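Local coordinates for cysteine hydrolase (Staphylococcus aureus, PDB 6KUA), which hydrolyses nicotinamide to nicotinic acid and ammonia, as a zinc-containing nicotinamidase of the isochorismatase family of cysteine hydrolases, at residues D41-Y44 with Y45-H48; P114-S117 with L118-R122. All coordinates share one frame; numbering follows the deposited sequence.

How the interactions relate
Interactions 1 and 2 both lie in the isochorismatase domain, with centres about 17 Å apart. Interaction 1 closes helix 32-44 and turns the chain into strand 48-54. Interaction 2 runs the length of helix 115-121, which lies further along the chain. The two meet where His48 CE1 packs against Arg122 NE at 3.5 Å. Strand 48-54 joins them more broadly: it starts at the end of interaction 1, and helix 115-121 packs on it. Interaction 1 touches no other subunit of the assembly, whereas interaction 2 reaches two.

Interaction 1. Residues D41-Y44 with Y45-H48; sequences DFNY and YQDH
Tyr44 and Tyr45 form an edge-to-face pair. CD2 of Tyr44 stands over the centre of one face of the Tyr45 ring, 3.5 Å above its plane. The ring planes are 82° apart, and the centroids are separated by 4.8 Å. The Tyr44 ring is carried away from its own amide (chi1 178°), whereas Tyr45 keeps CG beside its backbone N. These different first torsions let neighbouring residues bring their rings together. The carbonyl O of Asp41 approaches the edge of the Tyr45 ring, 3.4 Å from Tyr45 CD2. The Phe42 ring meets Asp47 obliquely, with Phe42 CD2 3.4 Å from Asp47 CB. Phe42 also makes a cation-pi contact with Arg4.

The backbone ends the helix in a Schellman motif. Asp47 N donates to Phe42 O at 2.8 Å, and Tyr45 N adds a weak bond to the same oxygen. Gln46 N donates to Asn43 O at 2.7 Å, from well above the carbonyl plane. Gln46 has positive phi, which turns the chain out of the helix. The side chain of Asn43 is held through OD1 by Gln96.

Arg4 pairs through NH2 with Asp41 OD2 and through NE with Asp47 OD2. Asp41 OD2 and Asp47 OD2 are 5.8 Å apart, not in contact. One guanidinium therefore bridges the last helical turn and the residue before strand 48-54. Its positive charge probably offsets the repulsion between the two aspartates and favours their ionised forms.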
ATOM      1  N   ASP A  41      27.046   4.402 -15.654  1.00 31.83           N
ATOM      2  CA  ASP A  41      27.439   3.160 -14.994  1.00 32.48           C
ATOM      3  C   ASP A  41      26.352   2.098 -15.128  1.00 28.74           C
ATOM      4  O   ASP A  41      26.600   0.986 -15.603  1.00 28.61           O
ATOM      5  CB  ASP A  41      27.742   3.425 -13.519  1.00 35.05           C
ATOM      6  CG  ASP A  41      28.402   2.236 -12.837  1.00 37.36           C
ATOM      7  OD1 ASP A  41      29.639   2.112 -12.926  1.00 47.40           O
ATOM      8  OD2 ASP A  41      27.693   1.423 -12.202  1.00 42.77           O
ATOM      9  N   PHE A  42      25.135   2.425 -14.695  1.00 28.99           N
ATOM     10  CA  PHE A  42      24.026   1.482 -14.800  1.00 27.41           C
ATOM     11  C   PHE A  42      23.761   1.092 -16.247  1.00 26.80           C
ATOM     12  O   PHE A  42      23.520  -0.080 -16.542  1.00 27.48           O
ATOM     13  CB  PHE A  42      22.767   2.086 -14.166  1.00 24.60           C
ATOM     14  CG  PHE A  42      22.728   1.950 -12.664  1.00 23.97           C
ATOM     15  CD1 PHE A  42      23.570   2.721 -11.860  1.00 22.99           C
ATOM     16  CD2 PHE A  42      21.878   1.032 -12.056  1.00 21.99           C
ATOM     17  CE1 PHE A  42      23.548   2.591 -10.480  1.00 24.58           C
ATOM     18  CE2 PHE A  42      21.850   0.899 -10.666  1.00 24.49           C
ATOM     19  CZ  PHE A  42      22.690   1.681  -9.882  1.00 22.94           C
ATOM     20  N   ASN A  43      23.782   2.069 -17.162  1.00 28.02           N
ATOM     21  CA  ASN A  43      23.496   1.786 -18.564  1.00 27.44           C
ATOM     22  C   ASN A  43      24.515   0.819 -19.146  1.00 34.07           C
ATOM     23  O   ASN A  43      24.152  -0.115 -19.873  1.00 30.26           O
ATOM     24  CB  ASN A  43      23.472   3.093 -19.357  1.00 31.16           C
ATOM     25  CG  ASN A  43      22.933   2.915 -20.754  1.00 38.85           C
ATOM     26  OD1 ASN A  43      21.738   2.672 -20.950  1.00 34.48           O
ATOM     27  ND2 ASN A  43      23.810   3.055 -21.743  1.00 39.78           N
ATOM     28  N   TYR A  44      25.794   1.004 -18.798  1.00 31.76           N
ATOM     29  CA  TYR A  44      26.844   0.087 -19.229  1.00 29.72           C
ATOM     30  C   TYR A  44      26.444  -1.365 -19.020  1.00 35.57           C
ATOM     31  O   TYR A  44      26.595  -2.201 -19.919  1.00 34.21           O
ATOM     32  CB  TYR A  44      28.142   0.391 -18.479  1.00 25.10           C
ATOM     33  CG  TYR A  44      29.272  -0.540 -18.840  1.00 26.68           C
ATOM     34  CD1 TYR A  44      30.046  -0.326 -19.981  1.00 28.74           C
ATOM     35  CD2 TYR A  44      29.572  -1.635 -18.048  1.00 31.47           C
ATOM     36  CE1 TYR A  44      31.081  -1.182 -20.322  1.00 28.67           C
ATOM     37  CE2 TYR A  44      30.617  -2.494 -18.373  1.00 33.35           C
ATOM     38  CZ  TYR A  44      31.368  -2.258 -19.515  1.00 31.92           C
ATOM     39  OH  TYR A  44      32.391  -3.122 -19.842  1.00 31.76           O
ATOM     40  N   TYR A  45      25.928  -1.687 -17.836  1.00 31.76           N
ATOM     41  CA  TYR A  45      25.533  -3.056 -17.519  1.00 33.08           C
ATOM     42  C   TYR A  45      24.103  -3.353 -17.922  1.00 28.61           C
ATOM     43  O   TYR A  45      23.607  -4.444 -17.625  1.00 29.03           O
ATOM     44  CB  TYR A  45      25.695  -3.328 -16.020  1.00 28.89           C
ATOM     45  CG  TYR A  45      27.125  -3.307 -15.558  1.00 33.44           C
ATOM     46  CD1 TYR A  45      27.927  -4.437 -15.676  1.00 32.70           C
ATOM     47  CD2 TYR A  45      27.681  -2.164 -15.000  1.00 34.07           C
ATOM     48  CE1 TYR A  45      29.234  -4.420 -15.260  1.00 35.93           C
ATOM     49  CE2 TYR A  45      29.007  -2.147 -14.573  1.00 29.50           C
ATOM     50  CZ  TYR A  45      29.768  -3.274 -14.710  1.00 33.27           C
ATOM     51  OH  TYR A  45      31.077  -3.277 -14.286  1.00 41.99           O
ATOM     52  N   GLN A  46      23.439  -2.403 -18.578  1.00 31.05           N
ATOM     53  CA  GLN A  46      22.015  -2.479 -18.891  1.00 34.68           C
ATOM     54  C   GLN A  46      21.178  -2.694 -17.632  1.00 32.22           C
ATOM     55  O   GLN A  46      20.137  -3.345 -17.673  1.00 30.56           O
ATOM     56  CB  GLN A  46      21.728  -3.563 -19.936  1.00 36.49           C
ATOM     57  CG  GLN A  46      22.339  -3.274 -21.309  1.00 42.91           C
ATOM     58  CD  GLN A  46      21.725  -2.054 -21.997  1.00 50.13           C
ATOM     59  OE1 GLN A  46      22.366  -1.002 -22.111  1.00 50.10           O
ATOM     60  NE2 GLN A  46      20.480  -2.192 -22.464  1.00 48.03           N
ATOM     61  N   ASP A  47      21.644  -2.165 -16.500  1.00 31.30           N
ATOM     62  CA  ASP A  47      20.818  -2.076 -15.308  1.00 26.98           C
ATOM     63  C   ASP A  47      19.719  -1.035 -15.505  1.00 23.80           C
ATOM     64  O   ASP A  47      19.783  -0.174 -16.383  1.00 25.42           O
ATOM     65  CB  ASP A  47      21.665  -1.717 -14.093  1.00 27.24           C
ATOM     66  CG  ASP A  47      22.552  -2.872 -13.632  1.00 35.37           C
ATOM     67  OD1 ASP A  47      22.152  -4.044 -13.798  1.00 34.83           O
ATOM     68  OD2 ASP A  47      23.654  -2.606 -13.099  1.00 38.84           O
ATOM     69  N   HIS A  48      18.690  -1.118 -14.675  1.00 25.26           N
ATOM     70  CA  HIS A  48      17.505  -0.315 -14.893  1.00 22.18           C
ATOM     71  C   HIS A  48      17.637   1.044 -14.226  1.00 22.25           C
ATOM     72  O   HIS A  48      18.166   1.158 -13.120  1.00 22.85           O
ATOM     73  CB  HIS A  48      16.275  -1.064 -14.390  1.00 20.18           C
ATOM     74  CG  HIS A  48      15.933  -2.234 -15.245  1.00 26.36           C
ATOM     75  ND1 HIS A  48      15.178  -2.113 -16.395  1.00 24.66           N
ATOM     76  CD2 HIS A  48      16.304  -3.539 -15.167  1.00 22.59           C
ATOM     77  CE1 HIS A  48      15.070  -3.300 -16.967  1.00 27.61           C
ATOM     78  NE2 HIS A  48      15.746  -4.180 -16.245  1.00 22.41           N
TER

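Interaction 2. Residues P114-S117 with L118-R122; sequences PLDS and LLRER
Asp116 and Arg120 form a salt bridge one helical turn apart. Arg120 NE donates to Asp116 OD1 at 3.1 Å, nearly straight at 167°. It comes to the syn side of OD1, tilted 31° from the carboxylate plane. Arg120 NE is equally near Asp116 OD2, also 3.1 Å. The carboxylate and guanidinium planes are 77° apart. Asp116 OD1 also bonds Tyr150 OH, while Arg120 NH2 pairs with Asp116, and NH1 bonds Leu148 O, of the third subunit.

Pro114 is the N-cap residue. Its carbonyl O accepts from Leu118 N at 2.9 Å. The carbonyls of Leu115, Asp116 and Ser117 accept likewise from the amides of Leu119, Arg120 and Glu121. A water close to Ser117 OG donates to Glu121 OE2, which also pairs with Arg106 of the second subunit. At the C-terminal end, Arg122 NH1 makes a hydrogen bond to Leu118 O (2.9 Å) and a hydrogen-bonded salt bridge to Glu121 OE1 (3.0 Å).

Pro114 CG lies alongside Leu118 CD1, and Leu115 CG meets Leu119 CD1 at 3.9 Å. Leu115, Leu118 and Leu119 touch Phe50 of strand 48-54, and the first two also Ile102 of strand 99-104, so helix 115-121 lies against this edge of the parallel sheet.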
ATOM      1  N   PRO A 114       3.611   2.619  -9.908  1.00 20.52           N
ATOM      2  CA  PRO A 114       3.926   1.193 -10.040  1.00 21.17           C
ATOM      3  C   PRO A 114       5.402   0.867  -9.801  1.00 20.83           C
ATOM      4  O   PRO A 114       5.872  -0.198 -10.216  1.00 23.93           O
ATOM      5  CB  PRO A 114       3.529   0.893 -11.486  1.00 23.71           C
ATOM      6  CG  PRO A 114       3.804   2.190 -12.205  1.00 24.97           C
ATOM      7  CD  PRO A 114       3.502   3.288 -11.221  1.00 20.93           C
ATOM      8  N   LEU A 115       6.141   1.764  -9.142  1.00 19.42           N
ATOM      9  CA  LEU A 115       7.592   1.592  -9.039  1.00 19.40           C
ATOM     10  C   LEU A 115       7.956   0.264  -8.382  1.00 18.67           C
ATOM     11  O   LEU A 115       8.778  -0.492  -8.906  1.00 18.92           O
ATOM     12  CB  LEU A 115       8.211   2.758  -8.273  1.00 21.31           C
ATOM     13  CG  LEU A 115       9.731   2.647  -8.082  1.00 19.41           C
ATOM     14  CD1 LEU A 115      10.447   2.629  -9.445  1.00 17.50           C
ATOM     15  CD2 LEU A 115      10.238   3.799  -7.198  1.00 20.38           C
ATOM     16  N   ASP A 116       7.352  -0.045  -7.235  1.00 19.23           N
ATOM     17  CA  ASP A 116       7.702  -1.280  -6.535  1.00 19.64           C
ATOM     18  C   ASP A 116       7.444  -2.495  -7.421  1.00 23.97           C
ATOM     19  O   ASP A 116       8.296  -3.392  -7.535  1.00 21.31           O
ATOM     20  CB  ASP A 116       6.918  -1.368  -5.221  1.00 22.98           C
ATOM     21  CG  ASP A 116       7.173  -2.661  -4.452  1.00 25.90           C
ATOM     22  OD1 ASP A 116       8.337  -3.129  -4.410  1.00 23.34           O
ATOM     23  OD2 ASP A 116       6.198  -3.201  -3.861  1.00 26.68           O
ATOM     24  N   SER A 117       6.281  -2.531  -8.079  1.00 20.39           N
ATOM     25  CA  SER A 117       5.970  -3.688  -8.914  1.00 26.33           C
ATOM     26  C   SER A 117       6.907  -3.782 -10.116  1.00 23.50           C
ATOM     27  O   SER A 117       7.271  -4.891 -10.524  1.00 26.01           O
ATOM     28  CB  SER A 117       4.516  -3.635  -9.378  1.00 23.05           C
ATOM     29  OG  SER A 117       4.408  -2.729 -10.453  1.00 30.96           O
ATOM     30  N   LEU A 118       7.314  -2.638 -10.676  1.00 18.96           N
ATOM     31  CA  LEU A 118       8.282  -2.641 -11.768  1.00 21.48           C
ATOM     32  C   LEU A 118       9.629  -3.197 -11.327  1.00 23.47           C
ATOM     33  O   LEU A 118      10.258  -3.965 -12.064  1.00 21.10           O
ATOM     34  CB  LEU A 118       8.461  -1.230 -12.310  1.00 21.43           C
ATOM     35  CG  LEU A 118       7.297  -0.698 -13.155  1.00 23.71           C
ATOM     36  CD1 LEU A 118       7.460   0.811 -13.376  1.00 16.72           C
ATOM     37  CD2 LEU A 118       7.206  -1.438 -14.493  1.00 27.62           C
ATOM     38  N   LEU A 119      10.106  -2.788 -10.147  1.00 21.50           N
ATOM     39  CA  LEU A 119      11.356  -3.319  -9.612  1.00 21.42           C
ATOM     40  C   LEU A 119      11.261  -4.821  -9.352  1.00 21.78           C
ATOM     41  O   LEU A 119      12.187  -5.577  -9.681  1.00 18.52           O
ATOM     42  CB  LEU A 119      11.717  -2.581  -8.323  1.00 18.15           C
ATOM     43  CG  LEU A 119      11.944  -1.075  -8.419  1.00 19.35           C
ATOM     44  CD1 LEU A 119      11.919  -0.409  -7.019  1.00 15.17           C
ATOM     45  CD2 LEU A 119      13.254  -0.801  -9.134  1.00 19.33           C
ATOM     46  N   ARG A 120      10.151  -5.269  -8.753  1.00 21.11           N
ATOM     47  CA  ARG A 120       9.982  -6.690  -8.443  1.00 23.40           C
ATOM     48  C   ARG A 120       9.928  -7.543  -9.711  1.00 24.86           C
ATOM     49  O   ARG A 120      10.506  -8.635  -9.742  1.00 26.61           O
ATOM     50  CB  ARG A 120       8.722  -6.911  -7.622  1.00 21.68           C
ATOM     51  CG  ARG A 120       8.776  -6.381  -6.192  1.00 28.22           C
ATOM     52  CD  ARG A 120       7.505  -6.784  -5.419  1.00 27.69           C
ATOM     53  NE  ARG A 120       7.348  -6.013  -4.184  1.00 31.28           N
ATOM     54  CZ  ARG A 120       6.693  -6.440  -3.109  1.00 29.06           C
ATOM     55  NH1 ARG A 120       6.126  -7.639  -3.100  1.00 29.37           N
ATOM     56  NH2 ARG A 120       6.626  -5.674  -2.030  1.00 26.85           N
ATOM     57  N   GLU A 121       9.216  -7.072 -10.754  1.00 24.01           N
ATOM     58  CA  GLU A 121       9.168  -7.759 -12.051  1.00 22.77           C
ATOM     59  C   GLU A 121      10.570  -8.099 -12.551  1.00 25.35           C
ATOM     60  O   GLU A 121      10.774  -9.118 -13.214  1.00 26.17           O
ATOM     61  CB  GLU A 121       8.495  -6.873 -13.116  1.00 27.83           C
ATOM     62  CG  GLU A 121       6.981  -6.920 -13.245  1.00 34.89           C
ATOM     63  CD  GLU A 121       6.423  -5.762 -14.097  1.00 37.16           C
ATOM     64  OE1 GLU A 121       7.057  -5.375 -15.102  1.00 36.66           O
ATOM     65  OE2 GLU A 121       5.351  -5.216 -13.750  1.00 44.12           O
ATOM     66  N   ARG A 122      11.533  -7.220 -12.291  1.00 23.14           N
ATOM     67  CA  ARG A 122      12.866  -7.294 -12.867  1.00 24.07           C
ATOM     68  C   ARG A 122      13.898  -7.859 -11.906  1.00 23.48           C
ATOM     69  O   ARG A 122      15.096  -7.721 -12.156  1.00 22.95           O
ATOM     70  CB  ARG A 122      13.287  -5.903 -13.334  1.00 20.10           C
ATOM     71  CG  ARG A 122      12.483  -5.445 -14.515  1.00 20.67           C
ATOM     72  CD  ARG A 122      12.478  -3.921 -14.657  1.00 22.85           C
ATOM     73  NE  ARG A 122      11.761  -3.535 -15.864  1.00 21.64           N
ATOM     74  CZ  ARG A 122      10.437  -3.581 -15.985  1.00 28.91           C
ATOM     75  NH1 ARG A 122       9.691  -3.976 -14.957  1.00 23.76           N
ATOM     76  NH2 ARG A 122       9.855  -3.229 -17.126  1.00 28.21           N
TER
HETATM   77  O   HOH W   1       3.263  -3.160 -12.631  1.00 33.66           O